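Local coordinates for protein member of DUF4221 family (Bacteroides vulgatus, PDB 3S9J) that is of unknown function; it folds as a six-bladed beta-propeller of the DUF4221 family and was crystallised with bound sodium ions, at residues Y328-V333 against Y339-N344; A12-A17 against G334-Y339; G131-A136 against P295-K300. All blocks are in the same frame, centred on the assembly; numbering follows the deposited sequence. Where two conformers were deposited one is given.

How the contacts relate
Contacts 1 and 2 belong to one blade of the six-bladed propeller, a four-stranded antiparallel sheet ordered 327-334, 337-341, 354-364, 8-19. Their centres lie about 10 Å apart, and they share strand 337-341 and residue Y339. Contact 1 forms the hairpin at one side of the sheet; contact 2 reaches over strand 354-364 to the N-terminal strand, bringing the two ends of the chain together. Contact 3 joins two loops; its centre is about 11 Å from that of contact 1, which it meets through K329 and N344, and about 21 Å from that of contact 2. Along the chain it is nested within the loop that contact 2 closes.

Contact 1 (Y328-V333 against Y339-N344); sequences YKMSFV and YISENN
F332 and Y339, paired across the strands, bring their rings together with different first torsions: CG of F332 sits between the backbone N and the carbonyl carbon (chi1 72°), whereas CG of Y339 lies beside its own N, opposite the carbonyl carbon (chi1 -71°). The rings end up almost parallel, with planes 7° apart, but slid so far that they barely overlap; their centroids are 4.7 Å apart. One face of the F332 ring instead takes the Y339 methylene, CB lying 3.7 Å from the ring centroid in a CH-pi contact, and F332 CE2 meets Y339 CD1 at 3.4 Å.

The backbone evidence identifies an antiparallel beta-hairpin. F332 and Y339 form a hydrogen-bonded pair: Y339 N reaches F332 O at 2.7 Å and F332 N reaches Y339 O at 2.9 Å. S331 and I340 are the neighbouring non-hydrogen-bonded pair, with side chains on the other face, where S331 OG packs on I340 CG2 and donates to Y328 O at 2.8 Å; Y328 CB packs on the same I340 methyl. Beyond them S341 N donates to M330 O at 3.0 Å. The selenomethionine M330, bent near its end, carries CE to S341 OG at 3.7 Å and on toward N343 CB. S341 OG also accepts from N343 N, an ST turn that ends the strand, while N343 OD1 accepts from V356 N of the adjacent strand.

With only an alanine in place of the F332 ring, the Y339 methylene and ring face would probably lose their cover and a gap would open beside L16. The hairpin therefore combines directional backbone bonds with apolar contact on both faces, and its buried S331 hydroxyl is satisfied locally by a carbonyl, Y328 O, that also accepts from H269 NE2.

Contact 2 (A12-A17 against G334-Y339); sequences AEKQLA and GREGLY
K14 and L16 of the N-terminal strand reach E336 and Y339 within the last blade, the closure often called molecular velcro in beta-propellers: strand 8-19 supplies the outer strand of a sheet whose other three strands come from the C-terminal part of the chain. Strand 354-364 lies between the two segments and bonds to both through its backbone, to K14 and L16 at C359 and F357, and to L338 at F360. The direct contact is thus made by side chains spanning that strand.

The ionic part is a salt bridge, K14 NZ to E336 OE1, at 3.2 Å in the modelled conformer of K14, which has an alternative. The ammonium approaches from above the carboxylate plane, 56° out of it, and the two side chains cross at about a right angle. A bend at chi2 (-95°) turns the lysine chain toward the glutamate, where its CE also lies 3.7 Å from E336 CG. K361 NZ is a second cationic partner of the same OE1, so the carboxylate is probably stabilised in its charged form.

The apolar part is L16 against the CD2-CE2 side of the Y339 ring, approached obliquely; the modelled carbons are too close to be realistic, so only the contact itself is secure. L16 also touches F332 and, in the neighbouring blade's loop, I59 and Q62.

Backbone bonds shape the second segment. G334 N donates to G337 O at 2.8 Å and G337 N to G334 O at 3.3 Å, closing a two-residue hairpin loop in which R335 and E336 take the angles of a type I turn. G334 N lies in plane at the edge of the Y339 ring, 4.0 Å from Y339 CE1, and a beta-carbon on G334 would clash with that same ring atom.

Contact 3 (G131-A136 against P295-K300); sequences GSYYNA and PYETPK. With FMT (formic acid), chain K.
Y133 OH donates to E297 OE1 at 2.6 Å, the one polar bond linking the two loops. The carboxylate oxygen lies in plane at the edge of the tyrosine ring, yet the hydroxyl meets it from above the carboxylate plane, 40° out of it, and ring and carboxylate planes are turned 63° apart. Two torsional choices make this possible: the Y133 ring extends opposite its backbone N, beside the carbonyl carbon (chi1 -159°), and the E297 chain bends at chi2 to bring OE1 round to the phenol. Contact is otherwise slight: 64 Å² is buried, and both residues also touch a crystal neighbour, so the lattice may influence their pose.

Loop 131-136 is tied at its base by paired backbone bonds, G131 N to A136 O and A136 N to G131 O, each 2.9 Å. In the six-bladed propeller it joins the blade ending in strand 112-117 to the one starting with strand 139-141, and it reaches M31, Y203 and H269 on the first strands of three further blades, which is consistent with a place near the central axis. Loop 295-300 lies within a single blade, between strands 278-284 and 304-309. The Y133-E297 bond therefore connects parts distant in sequence. K29 makes a cation-pi interaction with the Y133 ring, and the Y133 side chain also touches F327 and K329.

Farther along the second loop, K300 also bends at chi2, and K300 NZ donates to O1 of a formic acid molecule at 2.6 Å. K300 CE lies 3.1 Å from the same formic acid O1. The small acid, probably from the crystallisation liquor, is additionally hydrogen-bonded to Y26 OH and L345 N.

Contact 1 (Y328-V333 against Y339-N344)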
# COMPACT_ATOMS: atom_id res chain seq x y z
N TYR A 328 -1.26 -11.65 0.01
CA TYR A 328 -0.14 -10.74 -0.27
C TYR A 328 -0.47 -9.28 -0.03
O TYR A 328 0.45 -8.46 0.00
CB TYR A 328 0.44 -10.97 -1.68
CG TYR A 328 -0.53 -10.78 -2.81
CD1 TYR A 328 -0.87 -9.49 -3.25
CD2 TYR A 328 -1.11 -11.85 -3.45
CE1 TYR A 328 -1.77 -9.29 -4.29
CE2 TYR A 328 -2.00 -11.67 -4.52
CZ TYR A 328 -2.33 -10.40 -4.94
OH TYR A 328 -3.22 -10.18 -5.95
N LYS A 329 -1.74 -8.95 0.14
CA LYS A 329 -2.13 -7.62 0.56
C LYS A 329 -1.83 -7.32 2.04
O LYS A 329 -2.11 -6.21 2.51
CB LYS A 329 -3.59 -7.33 0.19
CG LYS A 329 -3.77 -7.36 -1.33
CD LYS A 329 -5.12 -6.85 -1.76
CE LYS A 329 -5.27 -6.93 -3.26
NZ LYS A 329 -6.60 -6.44 -3.77
N MSE A 330 -1.24 -8.30 2.73
CA MSE A 330 -0.57 -8.09 4.01
C MSE A 330 0.88 -8.56 3.91
O MSE A 330 1.21 -9.73 4.21
CB MSE A 330 -1.30 -8.82 5.14
CG MSE A 330 -2.54 -8.08 5.64
SE MSE A 330 -3.16 -8.74 7.35
CE MSE A 330 -3.73 -10.53 6.80
N SER A 331 1.72 -7.67 3.40
CA SER A 331 3.14 -7.94 3.22
C SER A 331 3.93 -6.79 3.86
O SER A 331 3.44 -5.67 3.92
CB SER A 331 3.50 -8.06 1.72
OG SER A 331 2.92 -9.23 1.17
N PHE A 332 5.13 -7.10 4.35
CA PHE A 332 6.03 -6.08 4.87
C PHE A 332 7.47 -6.53 4.80
O PHE A 332 7.77 -7.73 4.74
CB PHE A 332 5.69 -5.70 6.31
CG PHE A 332 6.03 -6.75 7.35
CD1 PHE A 332 5.10 -7.72 7.71
CD2 PHE A 332 7.26 -6.74 8.01
CE1 PHE A 332 5.38 -8.67 8.67
CE2 PHE A 332 7.56 -7.71 8.99
CZ PHE A 332 6.61 -8.67 9.33
N VAL A 333 8.38 -5.57 4.77
CA VAL A 333 9.81 -5.90 4.81
C VAL A 333 10.27 -5.74 6.25
O VAL A 333 10.08 -4.68 6.86
CB VAL A 333 10.63 -4.98 3.92
CG1 VAL A 333 12.17 -5.31 4.05
CG2 VAL A 333 10.17 -5.10 2.46
N TYR A 339 8.24 -10.37 4.22
CA TYR A 339 7.24 -11.18 4.87
C TYR A 339 5.92 -11.07 4.12
O TYR A 339 5.44 -9.98 3.86
CB TYR A 339 7.03 -10.75 6.30
CG TYR A 339 8.18 -11.08 7.24
CD1 TYR A 339 9.26 -10.22 7.35
CD2 TYR A 339 8.14 -12.19 8.05
CE1 TYR A 339 10.32 -10.49 8.23
CE2 TYR A 339 9.21 -12.46 8.96
CZ TYR A 339 10.28 -11.60 9.02
OH TYR A 339 11.33 -11.83 9.91
N ILE A 340 5.33 -12.23 3.82
CA ILE A 340 4.06 -12.31 3.11
C ILE A 340 3.13 -13.15 3.95
O ILE A 340 3.47 -14.29 4.33
CB ILE A 340 4.20 -12.90 1.69
CG1 ILE A 340 5.30 -12.18 0.90
CG2 ILE A 340 2.85 -12.89 0.91
CD1 ILE A 340 5.52 -12.73 -0.52
N SER A 341 1.94 -12.61 4.22
CA SER A 341 0.99 -13.33 5.06
C SER A 341 0.50 -14.59 4.40
O SER A 341 0.33 -14.64 3.15
CB SER A 341 -0.22 -12.45 5.40
OG SER A 341 -1.22 -13.15 6.11
N GLU A 342 0.21 -15.58 5.24
CA GLU A 342 -0.46 -16.83 4.80
C GLU A 342 -1.93 -16.89 5.20
O GLU A 342 -2.53 -17.96 5.20
CB GLU A 342 0.32 -18.07 5.30
CG GLU A 342 1.62 -18.26 4.52
CD GLU A 342 2.16 -19.69 4.49
OE1 GLU A 342 1.40 -20.66 4.73
OE2 GLU A 342 3.37 -19.83 4.19
N ASN A 343 -2.52 -15.75 5.56
CA ASN A 343 -3.92 -15.70 5.98
C ASN A 343 -4.88 -15.61 4.77
O ASN A 343 -5.72 -14.74 4.70
CB ASN A 343 -4.17 -14.56 6.93
CG ASN A 343 -3.58 -14.83 8.28
OD1 ASN A 343 -2.38 -14.68 8.44
ND2 ASN A 343 -4.41 -15.25 9.24
N ASN A 344 -4.69 -16.53 3.83
CA ASN A 344 -5.61 -16.78 2.70
C ASN A 344 -6.60 -17.84 3.17
O ASN A 344 -6.20 -18.90 3.64
CB ASN A 344 -4.77 -17.27 1.53
CG ASN A 344 -5.57 -17.45 0.25
OD1 ASN A 344 -6.59 -18.15 0.27
ND2 ASN A 344 -5.11 -16.85 -0.85

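Contact 2 (A12-A17 against G334-Y339)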
# COMPACT_ATOMS: atom_id res chain seq x y z
N ALA A 12 11.51 -19.26 0.80
CA ALA A 12 10.90 -19.26 2.13
C ALA A 12 11.90 -19.73 3.18
O ALA A 12 12.56 -20.78 3.02
CB ALA A 12 9.63 -20.17 2.14
N GLU A 13 12.01 -18.98 4.27
CA GLU A 13 12.92 -19.34 5.34
C GLU A 13 12.39 -19.68 6.75
O GLU A 13 12.69 -20.77 7.26
CB GLU A 13 13.91 -18.19 5.52
CG GLU A 13 14.95 -18.32 6.63
CD GLU A 13 16.28 -18.88 6.17
OE1 GLU A 13 16.42 -19.23 4.97
OE2 GLU A 13 17.18 -18.95 7.03
N LYS A 14 11.81 -18.70 7.45
CA LYS A 14 11.05 -19.01 8.65
C LYS A 14 9.65 -18.41 8.59
O LYS A 14 9.33 -17.68 7.66
CB LYS A 14 11.81 -18.52 9.89
CG LYS A 14 12.31 -17.06 9.85
CD LYS A 14 13.78 -16.90 9.37
CE LYS A 14 14.43 -15.58 9.86
NZ LYS A 14 15.95 -15.56 9.70
N GLN A 15 8.82 -18.76 9.57
CA GLN A 15 7.50 -18.18 9.72
C GLN A 15 7.38 -17.39 11.01
O GLN A 15 8.03 -17.69 12.00
CB GLN A 15 6.46 -19.28 9.74
CG GLN A 15 6.07 -19.85 8.39
CD GLN A 15 4.68 -20.49 8.43
OE1 GLN A 15 4.29 -21.10 9.43
NE2 GLN A 15 3.94 -20.35 7.34
N LEU A 16 6.54 -16.37 10.96
CA LEU A 16 6.12 -15.62 12.14
C LEU A 16 4.67 -15.92 12.35
O LEU A 16 3.88 -15.97 11.38
CB LEU A 16 6.23 -14.10 11.95
CG LEU A 16 7.57 -13.42 11.73
CD1 LEU A 16 7.28 -11.95 11.41
CD2 LEU A 16 8.52 -13.58 12.92
N ALA A 17 4.28 -16.15 13.60
CA ALA A 17 2.88 -16.44 13.91
C ALA A 17 2.47 -15.70 15.17
O ALA A 17 3.08 -15.89 16.23
CB ALA A 17 2.62 -17.95 14.05
N GLY A 334 10.86 -6.80 6.80
CA GLY A 334 11.49 -6.80 8.12
C GLY A 334 12.99 -6.92 8.01
O GLY A 334 13.53 -7.06 6.91
N ARG A 335 13.67 -6.90 9.15
CA ARG A 335 15.14 -7.09 9.15
C ARG A 335 15.59 -8.33 8.38
O ARG A 335 16.58 -8.27 7.67
CB ARG A 335 15.65 -7.18 10.59
CG ARG A 335 15.55 -5.88 11.36
CD ARG A 335 15.87 -6.15 12.84
NE ARG A 335 15.88 -4.93 13.62
CZ ARG A 335 16.28 -4.83 14.89
NH1 ARG A 335 16.71 -5.88 15.57
NH2 ARG A 335 16.27 -3.65 15.48
N GLU A 336 14.87 -9.44 8.52
CA GLU A 336 15.28 -10.72 7.96
C GLU A 336 14.89 -10.95 6.50
O GLU A 336 15.44 -11.85 5.83
CB GLU A 336 14.74 -11.87 8.80
CG GLU A 336 15.34 -11.98 10.20
CD GLU A 336 16.86 -12.12 10.21
OE1 GLU A 336 17.43 -12.77 9.30
OE2 GLU A 336 17.48 -11.56 11.12
N GLY A 337 13.91 -10.19 6.03
CA GLY A 337 13.47 -10.32 4.64
C GLY A 337 12.08 -9.80 4.36
O GLY A 337 11.54 -8.98 5.10
N LEU A 338 11.50 -10.32 3.28
CA LEU A 338 10.16 -9.97 2.84
C LEU A 338 9.15 -10.92 3.43
O LEU A 338 9.20 -12.16 3.18
CB LEU A 338 10.06 -10.01 1.31
CG LEU A 338 8.69 -9.78 0.67
CD1 LEU A 338 8.13 -8.39 1.00
CD2 LEU A 338 8.75 -10.04 -0.85
N TYR A 339 8.24 -10.37 4.22
CA TYR A 339 7.24 -11.18 4.87
C TYR A 339 5.92 -11.07 4.12
O TYR A 339 5.44 -9.98 3.86
CB TYR A 339 7.03 -10.75 6.30
CG TYR A 339 8.18 -11.08 7.24
CD1 TYR A 339 9.26 -10.22 7.35
CD2 TYR A 339 8.14 -12.19 8.05
CE1 TYR A 339 10.32 -10.49 8.23
CE2 TYR A 339 9.21 -12.46 8.96
CZ TYR A 339 10.28 -11.60 9.02
OH TYR A 339 11.33 -11.83 9.91

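Contact 3 (G131-A136 against P295-K300)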
# COMPACT_ATOMS: atom_id res chain seq x y z
N GLY A 131 -1.86 3.43 3.65
CA GLY A 131 -2.11 2.06 4.07
C GLY A 131 -1.24 1.08 3.34
O GLY A 131 -0.31 1.47 2.62
N SER A 132 -1.58 -0.21 3.49
CA SER A 132 -0.74 -1.28 3.01
C SER A 132 -1.48 -2.23 2.08
O SER A 132 -0.86 -3.06 1.46
CB SER A 132 -0.18 -2.08 4.22
OG SER A 132 -1.25 -2.39 5.12
N TYR A 133 -2.80 -2.10 1.98
CA TYR A 133 -3.60 -3.12 1.24
C TYR A 133 -3.11 -3.13 -0.21
O TYR A 133 -2.91 -4.19 -0.80
CB TYR A 133 -5.08 -2.77 1.34
CG TYR A 133 -6.03 -3.90 1.10
CD1 TYR A 133 -6.04 -5.03 1.94
CD2 TYR A 133 -7.00 -3.81 0.11
CE1 TYR A 133 -6.98 -6.06 1.78
CE2 TYR A 133 -7.94 -4.86 -0.07
CZ TYR A 133 -7.92 -5.96 0.77
OH TYR A 133 -8.83 -7.00 0.60
N TYR A 134 -2.85 -1.93 -0.74
CA TYR A 134 -1.74 -1.73 -1.69
C TYR A 134 -0.75 -0.81 -0.98
O TYR A 134 -1.13 0.08 -0.24
CB TYR A 134 -2.20 -1.14 -3.03
CG TYR A 134 -2.89 0.21 -2.92
CD1 TYR A 134 -4.24 0.30 -2.64
CD2 TYR A 134 -2.19 1.38 -3.14
CE1 TYR A 134 -4.89 1.56 -2.53
CE2 TYR A 134 -2.82 2.62 -3.05
CZ TYR A 134 -4.14 2.71 -2.75
OH TYR A 134 -4.69 3.97 -2.67
N ASN A 135 0.53 -1.02 -1.23
CA ASN A 135 1.52 -0.26 -0.50
C ASN A 135 1.38 1.24 -0.86
O ASN A 135 1.60 1.65 -2.02
CB ASN A 135 2.92 -0.76 -0.78
CG ASN A 135 3.93 -0.23 0.24
OD1 ASN A 135 3.58 -0.02 1.40
ND2 ASN A 135 5.16 0.01 -0.21
N ALA A 136 1.01 2.03 0.14
CA ALA A 136 0.83 3.48 -0.01
C ALA A 136 1.16 4.12 1.36
O ALA A 136 0.28 4.54 2.09
CB ALA A 136 -0.58 3.77 -0.40
N PRO A 295 -16.88 -10.00 -7.00
CA PRO A 295 -16.28 -9.08 -7.94
C PRO A 295 -15.42 -8.00 -7.31
O PRO A 295 -14.63 -7.38 -8.01
CB PRO A 295 -17.49 -8.43 -8.62
CG PRO A 295 -18.68 -8.90 -7.89
CD PRO A 295 -18.34 -9.84 -6.87
N TYR A 296 -15.58 -7.81 -6.00
CA TYR A 296 -15.01 -6.64 -5.36
C TYR A 296 -13.68 -6.92 -4.66
O TYR A 296 -13.01 -6.00 -4.19
CB TYR A 296 -16.05 -6.01 -4.41
CG TYR A 296 -17.19 -5.34 -5.16
CD1 TYR A 296 -16.97 -4.25 -5.97
CD2 TYR A 296 -18.48 -5.80 -5.06
CE1 TYR A 296 -17.99 -3.65 -6.67
CE2 TYR A 296 -19.50 -5.21 -5.74
CZ TYR A 296 -19.25 -4.13 -6.54
OH TYR A 296 -20.29 -3.52 -7.22
N GLU A 297 -13.24 -8.17 -4.63
CA GLU A 297 -11.96 -8.47 -3.98
C GLU A 297 -11.14 -9.43 -4.83
O GLU A 297 -11.69 -10.21 -5.62
CB GLU A 297 -12.20 -9.06 -2.58
CG GLU A 297 -12.86 -8.08 -1.57
CD GLU A 297 -12.01 -6.82 -1.19
OE1 GLU A 297 -10.75 -6.89 -1.20
OE2 GLU A 297 -12.61 -5.78 -0.82
N THR A 298 -9.82 -9.38 -4.66
CA THR A 298 -8.93 -10.29 -5.37
C THR A 298 -9.26 -11.73 -4.97
O THR A 298 -9.40 -12.08 -3.76
CB THR A 298 -7.45 -9.97 -5.08
OG1 THR A 298 -7.20 -8.60 -5.43
CG2 THR A 298 -6.51 -10.95 -5.84
N PRO A 299 -9.45 -12.59 -5.98
CA PRO A 299 -9.79 -13.96 -5.67
C PRO A 299 -8.70 -14.67 -4.88
O PRO A 299 -7.51 -14.42 -5.09
CB PRO A 299 -9.89 -14.62 -7.07
CG PRO A 299 -10.22 -13.53 -7.96
CD PRO A 299 -9.51 -12.33 -7.44
N LYS A 300 -9.13 -15.57 -4.00
CA LYS A 300 -8.18 -16.28 -3.13
C LYS A 300 -7.26 -17.15 -3.98
O LYS A 300 -6.16 -17.48 -3.56
CB LYS A 300 -8.93 -17.15 -2.13
CG LYS A 300 -10.00 -16.44 -1.31
CD LYS A 300 -9.53 -15.17 -0.69
CE LYS A 300 -10.65 -14.62 0.21
NZ LYS A 300 -10.19 -13.44 0.87
C FMT K . -8.55 -14.31 3.70
O1 FMT K . -8.55 -14.70 2.50
O2 FMT K . -9.27 -13.40 4.13